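Local coordinates for protein D-alanyl-D-alanine carboxypeptidase (Bdellovibrio bacteriovorus, PDB 3V39) that cleaves peptide cross-links of peptidoglycan as a predatory endopeptidase, and probably has the serine-type D-Ala-D-Ala carboxypeptidase chemistry of its family, at residues Met1-Asn6 with Val346-Asp351; Leu32-Lys37 with Asn213-Tyr218; Asp77-Arg82 with Asn217-Asn222; Lys327-Met332 with Val361-Ile366. The protein carries 1 engineered substitution. All coordinates share one frame; numbering follows the deposited sequence. Where two conformers were deposited one is given.

Overall arrangement
The four contacts run from the five-stranded antiparallel sheet of the penicillin-binding-protein fold through the active site to the loop before helix 82-94. Contacts 1 and 4, with centres about 7 Å apart, share that sheet: strand 340-351 lies between strands 2-12 and 328-337, and helix 361-376 packs on one face. Contact 2, its centre about 14 Å from that of contact 4, holds the modified serine; Leu347 and Thr330 of the sheet touch its segment 32-37. Contacts 2 and 3, centres about 12 Å apart, share helix 217-226. Along the chain, contacts 2 and 3 lie inside the loop closed by contact 1; so does segment 327-332, while 361-366 follows it, so contacts 1 and 4 cross.

Contact 1: residues Met1-Asn6 with Val346-Asp351; sequences MKVYLN and VLMHTD. Engineered in segment 1-6: Met1 (natural residue Ala).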
loop_
_atom_site.group_PDB
_atom_site.type_symbol
_atom_site.label_atom_id
_atom_site.label_comp_id
_atom_site.label_asym_id
_atom_site.label_seq_id
_atom_site.Cartn_x
_atom_site.Cartn_y
_atom_site.Cartn_z
ATOM N N MET A 1 -3.064 -17.311 24.442
ATOM C CA MET A 1 -4.189 -16.905 23.533
ATOM C C MET A 1 -5.110 -18.126 23.354
ATOM O O MET A 1 -4.667 -19.294 23.471
ATOM C CB MET A 1 -3.667 -16.392 22.182
ATOM C CG MET A 1 -3.190 -17.543 21.235
ATOM S SD MET A 1 -2.272 -16.853 19.859
ATOM C CE MET A 1 -3.605 -16.085 18.955
ATOM N N LYS A 2 -6.396 -17.874 23.122
ATOM C CA LYS A 2 -7.359 -18.905 22.767
ATOM C C LYS A 2 -7.970 -18.492 21.440
ATOM O O LYS A 2 -8.107 -17.295 21.165
ATOM C CB LYS A 2 -8.471 -19.022 23.821
ATOM C CG LYS A 2 -9.490 -20.093 23.518
ATOM C CD LYS A 2 -10.384 -20.363 24.738
ATOM C CE LYS A 2 -9.554 -20.702 25.966
ATOM N NZ LYS A 2 -8.812 -21.996 25.818
ATOM N N VAL A 3 -8.290 -19.474 20.586
ATOM C CA VAL A 3 -8.664 -19.202 19.235
ATOM C C VAL A 3 -9.867 -20.014 18.850
ATOM O O VAL A 3 -10.049 -21.162 19.315
ATOM C CB VAL A 3 -7.474 -19.578 18.275
ATOM C CG1 VAL A 3 -7.856 -19.582 16.819
ATOM C CG2 VAL A 3 -6.274 -18.662 18.516
ATOM N N TYR A 4 -10.708 -19.487 17.972
ATOM C CA TYR A 4 -11.628 -20.378 17.261
ATOM C C TYR A 4 -11.859 -19.821 15.861
ATOM O O TYR A 4 -11.573 -18.657 15.577
ATOM C CB TYR A 4 -12.960 -20.590 18.034
ATOM C CG TYR A 4 -13.704 -19.322 18.359
ATOM C CD1 TYR A 4 -13.593 -18.726 19.613
ATOM C CD2 TYR A 4 -14.542 -18.713 17.423
ATOM C CE1 TYR A 4 -14.271 -17.548 19.905
ATOM C CE2 TYR A 4 -15.227 -17.544 17.716
ATOM C CZ TYR A 4 -15.098 -16.986 18.989
ATOM O OH TYR A 4 -15.783 -15.834 19.278
ATOM N N LEU A 5 -12.315 -20.690 14.957
ATOM C CA LEU A 5 -12.618 -20.301 13.575
ATOM C C LEU A 5 -13.881 -19.461 13.469
ATOM O O LEU A 5 -14.959 -19.863 14.004
ATOM C CB LEU A 5 -12.794 -21.568 12.735
ATOM C CG LEU A 5 -13.113 -21.289 11.260
ATOM C CD1 LEU A 5 -11.970 -20.628 10.568
ATOM C CD2 LEU A 5 -13.443 -22.694 10.629
ATOM N N ASN A 6 -13.789 -18.277 12.821
ATOM C CA ASN A 6 -15.009 -17.567 12.419
ATOM C C ASN A 6 -15.534 -18.198 11.144
ATOM O O ASN A 6 -16.634 -18.701 11.096
ATOM C CB ASN A 6 -14.805 -16.047 12.232
ATOM C CG ASN A 6 -14.557 -15.322 13.548
ATOM O OD1 ASN A 6 -15.131 -15.684 14.592
ATOM N ND2 ASN A 6 -13.658 -14.278 13.510
ATOM N N VAL A 346 -9.541 -17.105 5.239
ATOM C CA VAL A 346 -9.639 -17.740 6.557
ATOM C C VAL A 346 -9.711 -16.647 7.607
ATOM O O VAL A 346 -8.817 -15.791 7.680
ATOM C CB VAL A 346 -8.404 -18.656 6.883
ATOM C CG1 VAL A 346 -8.662 -19.381 8.225
ATOM C CG2 VAL A 346 -8.079 -19.718 5.796
ATOM N N LEU A 347 -10.776 -16.645 8.421
ATOM C CA LEU A 347 -10.998 -15.601 9.409
ATOM C C LEU A 347 -11.063 -16.287 10.751
ATOM O O LEU A 347 -11.986 -17.059 11.032
ATOM C CB LEU A 347 -12.321 -14.859 9.102
ATOM C CG LEU A 347 -12.543 -14.453 7.623
ATOM C CD1 LEU A 347 -13.970 -13.859 7.422
ATOM C CD2 LEU A 347 -11.485 -13.380 7.343
ATOM N N MET A 348 -10.083 -16.007 11.622
ATOM C CA MET A 348 -10.024 -16.591 12.981
ATOM C C MET A 348 -10.312 -15.559 14.052
ATOM O O MET A 348 -10.072 -14.342 13.852
ATOM C CB MET A 348 -8.628 -17.155 13.306
ATOM C CG MET A 348 -8.045 -18.054 12.255
ATOM S SD MET A 348 -8.939 -19.618 12.092
ATOM C CE MET A 348 -8.723 -20.287 13.657
ATOM N N HIS A 349 -10.929 -16.015 15.130
ATOM C CA HIS A 349 -11.097 -15.213 16.318
ATOM C C HIS A 349 -9.980 -15.476 17.309
ATOM O O HIS A 349 -9.613 -16.622 17.541
ATOM C CB HIS A 349 -12.458 -15.526 16.995
ATOM C CG HIS A 349 -12.751 -14.622 18.145
ATOM N ND1 HIS A 349 -12.296 -14.870 19.428
ATOM C CD2 HIS A 349 -13.473 -13.481 18.205
ATOM C CE1 HIS A 349 -12.694 -13.883 20.221
ATOM N NE2 HIS A 349 -13.442 -13.042 19.520
ATOM N N THR A 350 -9.414 -14.402 17.914
ATOM C CA THR A 350 -8.327 -14.495 18.900
ATOM C C THR A 350 -8.714 -13.826 20.195
ATOM O O THR A 350 -9.358 -12.740 20.181
ATOM C CB THR A 350 -7.010 -13.861 18.355
ATOM O OG1 THR A 350 -7.268 -12.510 17.965
ATOM C CG2 THR A 350 -6.494 -14.634 17.100
ATOM N N ASP A 351 -8.351 -14.451 21.290
ATOM C CA ASP A 351 -8.518 -13.865 22.604
ATOM C C ASP A 351 -7.161 -13.980 23.325
ATOM O O ASP A 351 -6.783 -15.048 23.810
ATOM C CB ASP A 351 -9.614 -14.592 23.365
ATOM C CG ASP A 351 -10.015 -13.848 24.612
ATOM O OD1 ASP A 351 -9.222 -12.971 25.043
ATOM O OD2 ASP A 351 -11.109 -14.132 25.151
HETATM O O HOH W 1 -10.946 -16.822 20.694
HETATM O O HOH W 2 -11.979 -12.721 11.741
#
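The rings of Tyr4 and His349 lie almost parallel, planes 8° apart, but are displaced along their planes, with little ring-on-ring overlap and centroids 4.4 Å apart. His349 CB sits over one face of the tyrosine ring, 3.7 Å from its centroid in a CH-pi contact, while Tyr4 OH stands above the centre of the imidazole. Water 1 meets ND1 of His349 at the ring edge, in plane, and also donates to Lys2 O. The two strands, 2-12 and 340-351, are antiparallel neighbours in the five-stranded sheet of this penicillin-binding-protein fold. Tyr4 and His349 form a hydrogen-bonded pair, as do Lys2 and Asp351; His349 N reaches Tyr4 O at 2.8 Å. The tyrosine CG lies between backbone N and carbonyl carbon (chi1 57°), which carries its ring over the histidine. On the face under helix 361-376, the engineered Met1 lays CE against Thr350 CG2. Met348 curls back on itself, touching Leu5 CD1 through SD at 3.5 Å and pressing CE on Val3 CG1 at a tight 3.4 Å.

Contact 2: residues Leu32-Lys37 with Asn213-Tyr218; sequences LASISK and NQSNNY. With TAU (2-aminoethanesulfonic acid), chain B.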
loop_
_atom_site.group_PDB
_atom_site.type_symbol
_atom_site.label_atom_id
_atom_site.label_comp_id
_atom_site.label_asym_id
_atom_site.label_seq_id
_atom_site.Cartn_x
_atom_site.Cartn_y
_atom_site.Cartn_z
ATOM N N LEU A 32 -11.788 -7.964 9.626
ATOM C CA LEU A 32 -10.879 -8.343 8.552
ATOM C C LEU A 32 -9.411 -8.107 8.899
ATOM O O LEU A 32 -8.523 -8.730 8.341
ATOM C CB LEU A 32 -11.173 -7.506 7.295
ATOM C CG LEU A 32 -12.596 -7.765 6.758
ATOM C CD1 LEU A 32 -12.678 -6.928 5.458
ATOM C CD2 LEU A 32 -12.915 -9.263 6.440
ATOM N N ALA A 33 -9.167 -7.130 9.773
ATOM C CA ALA A 33 -7.785 -6.669 9.920
ATOM C C ALA A 33 -7.184 -6.303 8.557
ATOM O O ALA A 33 -7.909 -5.775 7.720
ATOM C CB ALA A 33 -6.920 -7.763 10.682
ATOM N N SER A 34 -5.877 -6.490 8.338
ATOM C CA SER A 34 -5.252 -5.987 7.099
ATOM C C SER A 34 -5.616 -6.721 5.869
ATOM O O SER A 34 -5.164 -6.260 4.798
ATOM C CB SER A 34 -3.755 -6.051 7.267
ATOM O OG SER A 34 -3.319 -5.055 8.148
ATOM N N ILE A 35 -6.433 -7.794 5.895
ATOM C CA ILE A 35 -6.930 -8.254 4.581
ATOM C C ILE A 35 -7.852 -7.175 3.995
ATOM O O ILE A 35 -8.086 -7.182 2.769
ATOM C CB ILE A 35 -7.536 -9.670 4.524
ATOM C CG1 ILE A 35 -8.868 -9.738 5.271
ATOM C CG2 ILE A 35 -6.544 -10.682 5.104
ATOM C CD1 ILE A 35 -9.567 -11.183 5.154
ATOM N N SER A 36 -8.306 -6.199 4.803
ATOM C CA SER A 36 -8.950 -4.980 4.250
ATOM C C SER A 36 -8.098 -4.374 3.140
ATOM O O SER A 36 -8.689 -3.737 2.218
ATOM C CB SER A 36 -9.042 -3.887 5.349
ATOM O OG SER A 36 -9.944 -4.332 6.349
ATOM N N LYS A 37 -6.785 -4.433 3.237
ATOM C CA LYS A 37 -5.934 -3.780 2.255
ATOM C C LYS A 37 -6.119 -4.411 0.866
ATOM O O LYS A 37 -5.859 -3.683 -0.106
ATOM C CB LYS A 37 -4.441 -3.850 2.685
ATOM C CG LYS A 37 -4.270 -3.047 4.011
ATOM C CD LYS A 37 -2.795 -3.120 4.434
ATOM C CE LYS A 37 -2.473 -2.212 5.670
ATOM N NZ LYS A 37 -3.132 -2.660 6.965
ATOM N N ASN A 213 3.081 -6.095 0.827
ATOM C CA ASN A 213 4.163 -6.877 1.380
ATOM C C ASN A 213 4.335 -6.519 2.836
ATOM O O ASN A 213 4.534 -7.432 3.666
ATOM C CB ASN A 213 5.496 -6.508 0.680
ATOM C CG ASN A 213 5.775 -7.315 -0.593
ATOM O OD1 ASN A 213 5.064 -8.295 -0.958
ATOM N ND2 ASN A 213 6.828 -6.874 -1.317
ATOM N N GLN A 214 4.323 -5.235 3.130
ATOM C CA GLN A 214 4.612 -4.760 4.475
ATOM C C GLN A 214 3.415 -4.768 5.396
ATOM O O GLN A 214 3.547 -4.752 6.655
ATOM C CB GLN A 214 5.003 -3.255 4.482
ATOM C CG GLN A 214 6.264 -2.905 3.725
ATOM C CD GLN A 214 6.581 -1.491 4.015
ATOM O OE1 GLN A 214 5.830 -0.593 3.631
ATOM N NE2 GLN A 214 7.735 -1.272 4.576
ATOM N N SER A 215 2.209 -4.738 4.793
ATOM C CA SER A 215 0.964 -4.437 5.520
ATOM C C SER A 215 0.984 -2.960 5.972
ATOM O O SER A 215 0.803 -2.638 7.168
ATOM C CB SER A 215 0.664 -5.358 6.688
ATOM O OG SER A 215 -0.769 -5.387 6.850
ATOM N N ASN A 216 1.127 -2.073 4.991
ATOM C CA ASN A 216 1.439 -0.667 5.317
ATOM C C ASN A 216 0.126 0.127 5.502
ATOM O O ASN A 216 -0.617 0.419 4.543
ATOM C CB ASN A 216 2.242 -0.068 4.213
ATOM C CG ASN A 216 2.772 1.317 4.601
ATOM O OD1 ASN A 216 1.980 2.189 4.950
ATOM N ND2 ASN A 216 4.114 1.544 4.455
ATOM N N ASN A 217 -0.113 0.535 6.746
ATOM C CA ASN A 217 -1.343 1.301 7.033
ATOM C C ASN A 217 -1.399 2.662 6.386
ATOM O O ASN A 217 -2.462 3.092 5.937
ATOM C CB ASN A 217 -1.539 1.545 8.557
ATOM C CG ASN A 217 -1.863 0.232 9.324
ATOM O OD1 ASN A 217 -2.131 -0.831 8.716
ATOM N ND2 ASN A 217 -1.850 0.300 10.665
ATOM N N TYR A 218 -0.255 3.346 6.339
ATOM C CA TYR A 218 -0.211 4.702 5.773
ATOM C C TYR A 218 -0.632 4.678 4.299
ATOM O O TYR A 218 -1.439 5.522 3.860
ATOM C CB TYR A 218 1.200 5.280 5.944
ATOM C CG TYR A 218 1.311 6.633 5.267
ATOM C CD1 TYR A 218 1.008 7.797 5.963
ATOM C CD2 TYR A 218 1.845 6.747 3.947
ATOM C CE1 TYR A 218 1.125 9.068 5.333
ATOM C CE2 TYR A 218 1.910 7.998 3.302
ATOM C CZ TYR A 218 1.613 9.117 4.019
ATOM O OH TYR A 218 1.691 10.345 3.421
HETATM C C1 TAU B . -3.110 -3.452 11.504
HETATM C C2 TAU B . -2.430 -4.164 10.318
HETATM N N1 TAU B . -2.330 -2.292 12.104
HETATM S S TAU B . -2.801 -5.579 9.479
HETATM O O1 TAU B . -1.543 -6.332 9.203
HETATM O O3 TAU B . -3.803 -6.318 10.296
#
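Ser34 and Lys37 fit the SxxK motif leading into helix 36-48, and Ser215 and Asn217 across from them fit the SxN motif of the penicillin-binding-protein active site. Ser34, in the position of the family's nucleophile, is modified here: its OG is bonded covalently to the sulfur of 2-aminoethanesulfonic acid at 1.5 Å. One sulfonyl oxygen, O3, accepts from Ser34 N at 2.9 Å, with Ser324 N also hydrogen-bonded to the ligand; this pair of backbone amides is consistent with the oxyanion hole. The other, O1, takes a 2.7 Å hydrogen bond from Ser215 OG, which is also hydrogen-bonded to Lys321 NZ, from what is probably the KTG motif. Ser215, just past the end of helix 204-214, has a positive phi of 68°, and its hydroxyl comes within 2.9 Å of Ser34 OG.

Lys37 crosses between the segments as an extended chain that bends only at its last torsion (chi4 67°), turning NZ toward the polar cluster. Its NZ donates to Ser34 OG, to the backbone oxygen of Ser254 and to Asn217 OD1, so three bonds grip this buried group. CE meanwhile lies 3.4 Å from Asn216 O. Asn217 divides its amide: ND2 donates to Gly123 O and sits 3.0 Å from the ligand's N1, while OD1 receives Lys37 NZ at 2.7 Å, nearly in line with its C=O bond.

Contact 3: residues Asp77-Arg82 with Asn217-Asn222; sequences DPLFGR and NYIADN. With TAU (2-aminoethanesulfonic acid), chain B; SO4 (sulfate ion), chain E.
Apolar packing joins Pro78 and Leu79 to one side of the helix that follows Asn216. Leu79 CD1 meets Ile219 CD1 at 3.8 Å, the two side chains crossing at a slant; the isoleucine's CG1 branch lies beside its backbone N (chi1 -63°) and reaches toward the loop. Pro78 rests its CB on Asn222 CB, 4.0 Å away, while Ile207 of helix 204-214 packs against both Pro78 and Ile219.

The polar groups are bonded mainly within each segment. Pro78 O meets the edge of the Tyr218 ring, 3.2 Å from CE2, and this buried oxygen has no hydrogen-bond partner anywhere in the model. Within the loop, Asp77 OD1 accepts from Leu79 N at 2.9 Å, an Asx turn in the link from strand 68-73 to helix 82-94. Pro78 and Leu79 of this turn pack on helix 217-226, whose first turn lines the ligand pocket with Asn217. Asn222 ND2 lies over one face of the Tyr218 ring, offset toward its rim, and donates to Tyr218 O at 3.0 Å; Asn222 N reaches the same oxygen from the other face of the carbonyl plane.

Solvent makes the last bridge: water 3, in the plane of the tyrosine ring at its edge, is hydrogen-bonded to Tyr218 OH at 2.7 Å and accepts from Phe80 N.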
loop_
_atom_site.group_PDB
_atom_site.type_symbol
_atom_site.label_atom_id
_atom_site.label_comp_id
_atom_site.label_asym_id
_atom_site.label_seq_id
_atom_site.Cartn_x
_atom_site.Cartn_y
_atom_site.Cartn_z
ATOM N N ASP A 77 0.513 11.371 -4.020
ATOM C CA ASP A 77 1.295 10.118 -3.948
ATOM C C ASP A 77 1.334 9.636 -2.531
ATOM O O ASP A 77 1.669 10.379 -1.626
ATOM C CB ASP A 77 2.676 10.526 -4.440
ATOM C CG ASP A 77 3.697 9.351 -4.492
ATOM O OD1 ASP A 77 3.512 8.322 -3.831
ATOM O OD2 ASP A 77 4.724 9.539 -5.246
ATOM N N PRO A 78 0.893 8.412 -2.310
ATOM C CA PRO A 78 0.732 7.880 -0.966
ATOM C C PRO A 78 1.983 7.146 -0.435
ATOM O O PRO A 78 1.884 6.419 0.572
ATOM C CB PRO A 78 -0.460 6.882 -1.140
ATOM C CG PRO A 78 -0.115 6.303 -2.515
ATOM C CD PRO A 78 0.289 7.532 -3.344
ATOM N N LEU A 79 3.120 7.295 -1.140
ATOM C CA LEU A 79 4.346 6.660 -0.694
ATOM C C LEU A 79 5.472 7.679 -0.798
ATOM O O LEU A 79 6.562 7.336 -1.225
ATOM C CB LEU A 79 4.550 5.379 -1.566
ATOM C CG LEU A 79 5.723 4.443 -1.181
ATOM C CD1 LEU A 79 5.784 4.256 0.340
ATOM C CD2 LEU A 79 5.533 3.109 -1.948
ATOM N N PHE A 80 5.225 8.927 -0.438
ATOM C CA PHE A 80 6.224 9.993 -0.607
ATOM C C PHE A 80 6.701 10.311 0.785
ATOM O O PHE A 80 6.018 10.955 1.616
ATOM C CB PHE A 80 5.581 11.215 -1.263
ATOM C CG PHE A 80 6.561 12.075 -1.988
ATOM C CD1 PHE A 80 6.325 12.448 -3.344
ATOM C CD2 PHE A 80 7.665 12.594 -1.335
ATOM C CE1 PHE A 80 7.230 13.259 -4.010
ATOM C CE2 PHE A 80 8.630 13.399 -2.021
ATOM C CZ PHE A 80 8.347 13.755 -3.364
ATOM N N GLY A 81 7.893 9.797 1.068
ATOM C CA GLY A 81 8.546 10.012 2.370
ATOM C C GLY A 81 10.049 10.065 2.200
ATOM O O GLY A 81 10.530 10.641 1.214
ATOM N N ARG A 82 10.793 9.410 3.114
ATOM C CA ARG A 82 12.245 9.492 3.034
ATOM C C ARG A 82 12.793 9.061 1.671
ATOM O O ARG A 82 13.626 9.820 1.120
ATOM C CB ARG A 82 12.794 8.515 4.075
ATOM C CG ARG A 82 14.366 8.536 4.078
ATOM C CD ARG A 82 14.887 7.189 4.695
ATOM N NE ARG A 82 14.409 6.935 6.080
ATOM C CZ ARG A 82 14.964 7.502 7.149
ATOM N NH1 ARG A 82 15.984 8.356 7.070
ATOM N NH2 ARG A 82 14.498 7.134 8.334
ATOM N N ASN A 217 -0.113 0.535 6.746
ATOM C CA ASN A 217 -1.343 1.301 7.033
ATOM C C ASN A 217 -1.399 2.662 6.386
ATOM O O ASN A 217 -2.462 3.092 5.937
ATOM C CB ASN A 217 -1.539 1.545 8.557
ATOM C CG ASN A 217 -1.863 0.232 9.324
ATOM O OD1 ASN A 217 -2.131 -0.831 8.716
ATOM N ND2 ASN A 217 -1.850 0.300 10.665
ATOM N N TYR A 218 -0.255 3.346 6.339
ATOM C CA TYR A 218 -0.211 4.702 5.773
ATOM C C TYR A 218 -0.632 4.678 4.299
ATOM O O TYR A 218 -1.439 5.522 3.860
ATOM C CB TYR A 218 1.200 5.280 5.944
ATOM C CG TYR A 218 1.311 6.633 5.267
ATOM C CD1 TYR A 218 1.008 7.797 5.963
ATOM C CD2 TYR A 218 1.845 6.747 3.947
ATOM C CE1 TYR A 218 1.125 9.068 5.333
ATOM C CE2 TYR A 218 1.910 7.998 3.302
ATOM C CZ TYR A 218 1.613 9.117 4.019
ATOM O OH TYR A 218 1.691 10.345 3.421
ATOM N N ILE A 219 -0.076 3.743 3.534
ATOM C CA ILE A 219 -0.379 3.715 2.110
ATOM C C ILE A 219 -1.883 3.354 1.933
ATOM O O ILE A 219 -2.588 4.024 1.132
ATOM C CB ILE A 219 0.497 2.692 1.367
ATOM C CG1 ILE A 219 1.974 3.058 1.463
ATOM C CG2 ILE A 219 0.041 2.677 -0.109
ATOM C CD1 ILE A 219 2.883 1.889 0.931
ATOM N N ALA A 220 -2.376 2.339 2.665
ATOM C CA ALA A 220 -3.751 1.880 2.524
ATOM C C ALA A 220 -4.743 2.992 2.898
ATOM O O ALA A 220 -5.725 3.215 2.182
ATOM C CB ALA A 220 -3.953 0.644 3.395
ATOM N N ASP A 221 -4.469 3.666 4.012
ATOM C CA ASP A 221 -5.426 4.662 4.455
ATOM C C ASP A 221 -5.433 5.851 3.522
ATOM O O ASP A 221 -6.497 6.429 3.243
ATOM C CB ASP A 221 -5.147 5.134 5.903
ATOM C CG ASP A 221 -5.454 4.051 6.961
ATOM O OD1 ASP A 221 -6.459 3.295 6.780
ATOM O OD2 ASP A 221 -4.750 3.942 7.979
ATOM N N ASN A 222 -4.248 6.233 3.044
ATOM C CA ASN A 222 -4.243 7.375 2.112
ATOM C C ASN A 222 -4.790 7.033 0.707
ATOM O O ASN A 222 -5.463 7.881 0.132
ATOM C CB ASN A 222 -2.805 7.949 1.966
ATOM C CG ASN A 222 -2.507 8.909 3.139
ATOM O OD1 ASN A 222 -2.972 10.047 3.069
ATOM N ND2 ASN A 222 -1.865 8.465 4.184
HETATM C C1 TAU B . -3.110 -3.452 11.504
HETATM C C2 TAU B . -2.430 -4.164 10.318
HETATM N N1 TAU B . -2.330 -2.292 12.104
HETATM S S TAU B . -2.801 -5.579 9.479
HETATM O O1 TAU B . -1.543 -6.332 9.203
HETATM O O3 TAU B . -3.803 -6.318 10.296
HETATM S S SO4 E . 17.211 10.528 9.517
HETATM O O1 SO4 E . 16.037 11.081 8.783
HETATM O O2 SO4 E . 17.181 10.944 10.949
HETATM O O3 SO4 E . 17.522 9.059 9.373
HETATM O O4 SO4 E . 18.360 11.303 8.925
HETATM O O HOH W 3 2.858 10.301 0.936
#

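Contact 4: residues Lys327-Met332 with Val361-Ile366; sequences KAKTLM and VASQQI
Lys329 leans from strand 328-337 onto helix 361-376, the helix that packs on one face of the five-stranded antiparallel sheet in this penicillin-binding-protein fold. Its CB touches Ala362 CB at 3.8 Å. CG, placed opposite the backbone N across the first bond, meets Ile366 CD1 at 3.8 Å, and the two side chains cross at about a right angle. From there the chain bends, with chi2 at 97° and chi3 at 148°, both away from the usual staggered values, and runs out along the helix surface toward Ser363. CE and NZ approach Ser363 OG, a doubtful meeting because the serine has two conformers; no hydrogen bond forms in the one given.

Two residues further along the strand, Leu331 points to the same face and continues the apolar layer. The strand and helix segments run in nearly the same direction, 25° apart, with axes 8.7 Å from each other at their closest. Ile366 lies between the two strand side chains and also touches Met348 of the neighbouring strand 340-351. While its CD1 faces the lysine, its other branch turns to the leucine: Ile366 CG2 lies 3.6 Å from Leu331 CD2.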
loop_
_atom_site.group_PDB
_atom_site.type_symbol
_atom_site.label_atom_id
_atom_site.label_comp_id
_atom_site.label_asym_id
_atom_site.label_seq_id
_atom_site.Cartn_x
_atom_site.Cartn_y
_atom_site.Cartn_z
ATOM N N LYS A 327 -8.761 -8.981 18.099
ATOM C CA LYS A 327 -9.732 -10.104 18.075
ATOM C C LYS A 327 -9.776 -10.904 16.835
ATOM O O LYS A 327 -10.598 -11.811 16.754
ATOM C CB LYS A 327 -11.156 -9.568 18.359
ATOM C CG LYS A 327 -11.242 -8.818 19.696
ATOM C CD LYS A 327 -11.047 -9.785 20.858
ATOM C CE LYS A 327 -11.131 -9.075 22.217
ATOM N NZ LYS A 327 -10.622 -10.035 23.218
ATOM N N ALA A 328 -8.883 -10.684 15.907
ATOM C CA ALA A 328 -8.945 -11.449 14.662
ATOM C C ALA A 328 -7.598 -11.658 14.060
ATOM O O ALA A 328 -6.731 -10.756 14.003
ATOM C CB ALA A 328 -9.838 -10.697 13.636
ATOM N N LYS A 329 -7.426 -12.859 13.499
ATOM C CA LYS A 329 -6.228 -13.110 12.687
ATOM C C LYS A 329 -6.754 -13.733 11.382
ATOM O O LYS A 329 -7.595 -14.632 11.393
ATOM C CB LYS A 329 -5.323 -14.127 13.406
ATOM C CG LYS A 329 -4.031 -14.360 12.644
ATOM C CD LYS A 329 -2.971 -13.490 13.237
ATOM C CE LYS A 329 -1.644 -14.176 13.109
ATOM N NZ LYS A 329 -0.480 -13.254 13.277
ATOM N N THR A 330 -6.289 -13.211 10.251
ATOM C CA THR A 330 -6.920 -13.521 8.983
ATOM C C THR A 330 -5.862 -13.716 7.896
ATOM O O THR A 330 -4.689 -13.304 7.983
ATOM C CB THR A 330 -7.833 -12.362 8.569
ATOM O OG1 THR A 330 -7.028 -11.138 8.462
ATOM C CG2 THR A 330 -8.911 -12.122 9.633
ATOM N N LEU A 331 -6.274 -14.393 6.814
ATOM C CA LEU A 331 -5.389 -14.586 5.649
ATOM C C LEU A 331 -6.301 -14.764 4.445
ATOM O O LEU A 331 -7.364 -15.435 4.555
ATOM C CB LEU A 331 -4.545 -15.891 5.847
ATOM C CG LEU A 331 -3.494 -16.069 4.743
ATOM C CD1 LEU A 331 -2.319 -15.110 4.973
ATOM C CD2 LEU A 331 -2.942 -17.483 4.785
ATOM N N MET A 332 -5.994 -14.161 3.313
ATOM C CA MET A 332 -6.774 -14.480 2.092
ATOM C C MET A 332 -5.885 -14.399 0.899
ATOM O O MET A 332 -4.833 -13.710 0.927
ATOM C CB MET A 332 -7.977 -13.485 1.883
ATOM C CG MET A 332 -7.526 -12.023 1.577
ATOM S SD MET A 332 -8.908 -10.821 1.497
ATOM C CE MET A 332 -9.457 -11.028 -0.170
ATOM N N VAL A 361 -1.077 -19.693 17.964
ATOM C CA VAL A 361 -2.134 -20.646 17.739
ATOM C C VAL A 361 -2.937 -20.346 16.488
ATOM O O VAL A 361 -3.217 -21.261 15.668
ATOM C CB VAL A 361 -3.058 -20.674 18.946
ATOM C CG1 VAL A 361 -4.254 -21.638 18.716
ATOM C CG2 VAL A 361 -2.242 -21.020 20.230
ATOM N N ALA A 362 -3.323 -19.083 16.280
ATOM C CA ALA A 362 -4.149 -18.794 15.126
ATOM C C ALA A 362 -3.358 -18.861 13.839
ATOM O O ALA A 362 -3.836 -19.410 12.833
ATOM C CB ALA A 362 -4.788 -17.385 15.278
ATOM N N SER A 363 -2.116 -18.406 13.861
ATOM C CA SER A 363 -1.272 -18.483 12.675
ATOM C C SER A 363 -1.081 -19.919 12.227
ATOM O O SER A 363 -1.161 -20.260 11.035
ATOM C CB SER A 363 0.099 -17.888 12.981
ATOM O OG SER A 363 0.033 -16.475 12.905
ATOM N N GLN A 364 -0.775 -20.798 13.196
ATOM C CA GLN A 364 -0.533 -22.162 12.809
ATOM C C GLN A 364 -1.799 -22.882 12.356
ATOM O O GLN A 364 -1.745 -23.688 11.415
ATOM C CB GLN A 364 0.113 -22.931 13.978
ATOM C CG GLN A 364 0.610 -24.294 13.532
ATOM C CD GLN A 364 1.725 -24.150 12.507
ATOM O OE1 GLN A 364 2.682 -23.376 12.750
ATOM N NE2 GLN A 364 1.661 -24.883 11.418
ATOM N N GLN A 365 -2.960 -22.562 12.949
ATOM C CA GLN A 365 -4.224 -23.122 12.425
ATOM C C GLN A 365 -4.470 -22.682 11.000
ATOM O O GLN A 365 -4.880 -23.491 10.162
ATOM C CB GLN A 365 -5.430 -22.709 13.317
ATOM C CG GLN A 365 -5.414 -23.577 14.596
ATOM C CD GLN A 365 -6.626 -23.462 15.461
ATOM O OE1 GLN A 365 -7.720 -23.139 14.988
ATOM N NE2 GLN A 365 -6.454 -23.756 16.758
ATOM N N ILE A 366 -4.238 -21.406 10.705
ATOM C CA ILE A 366 -4.454 -20.884 9.332
ATOM C C ILE A 366 -3.496 -21.612 8.393
ATOM O O ILE A 366 -3.933 -22.117 7.326
ATOM C CB ILE A 366 -4.187 -19.398 9.307
ATOM C CG1 ILE A 366 -5.327 -18.682 10.035
ATOM C CG2 ILE A 366 -4.127 -18.925 7.817
ATOM C CD1 ILE A 366 -5.015 -17.158 10.243
#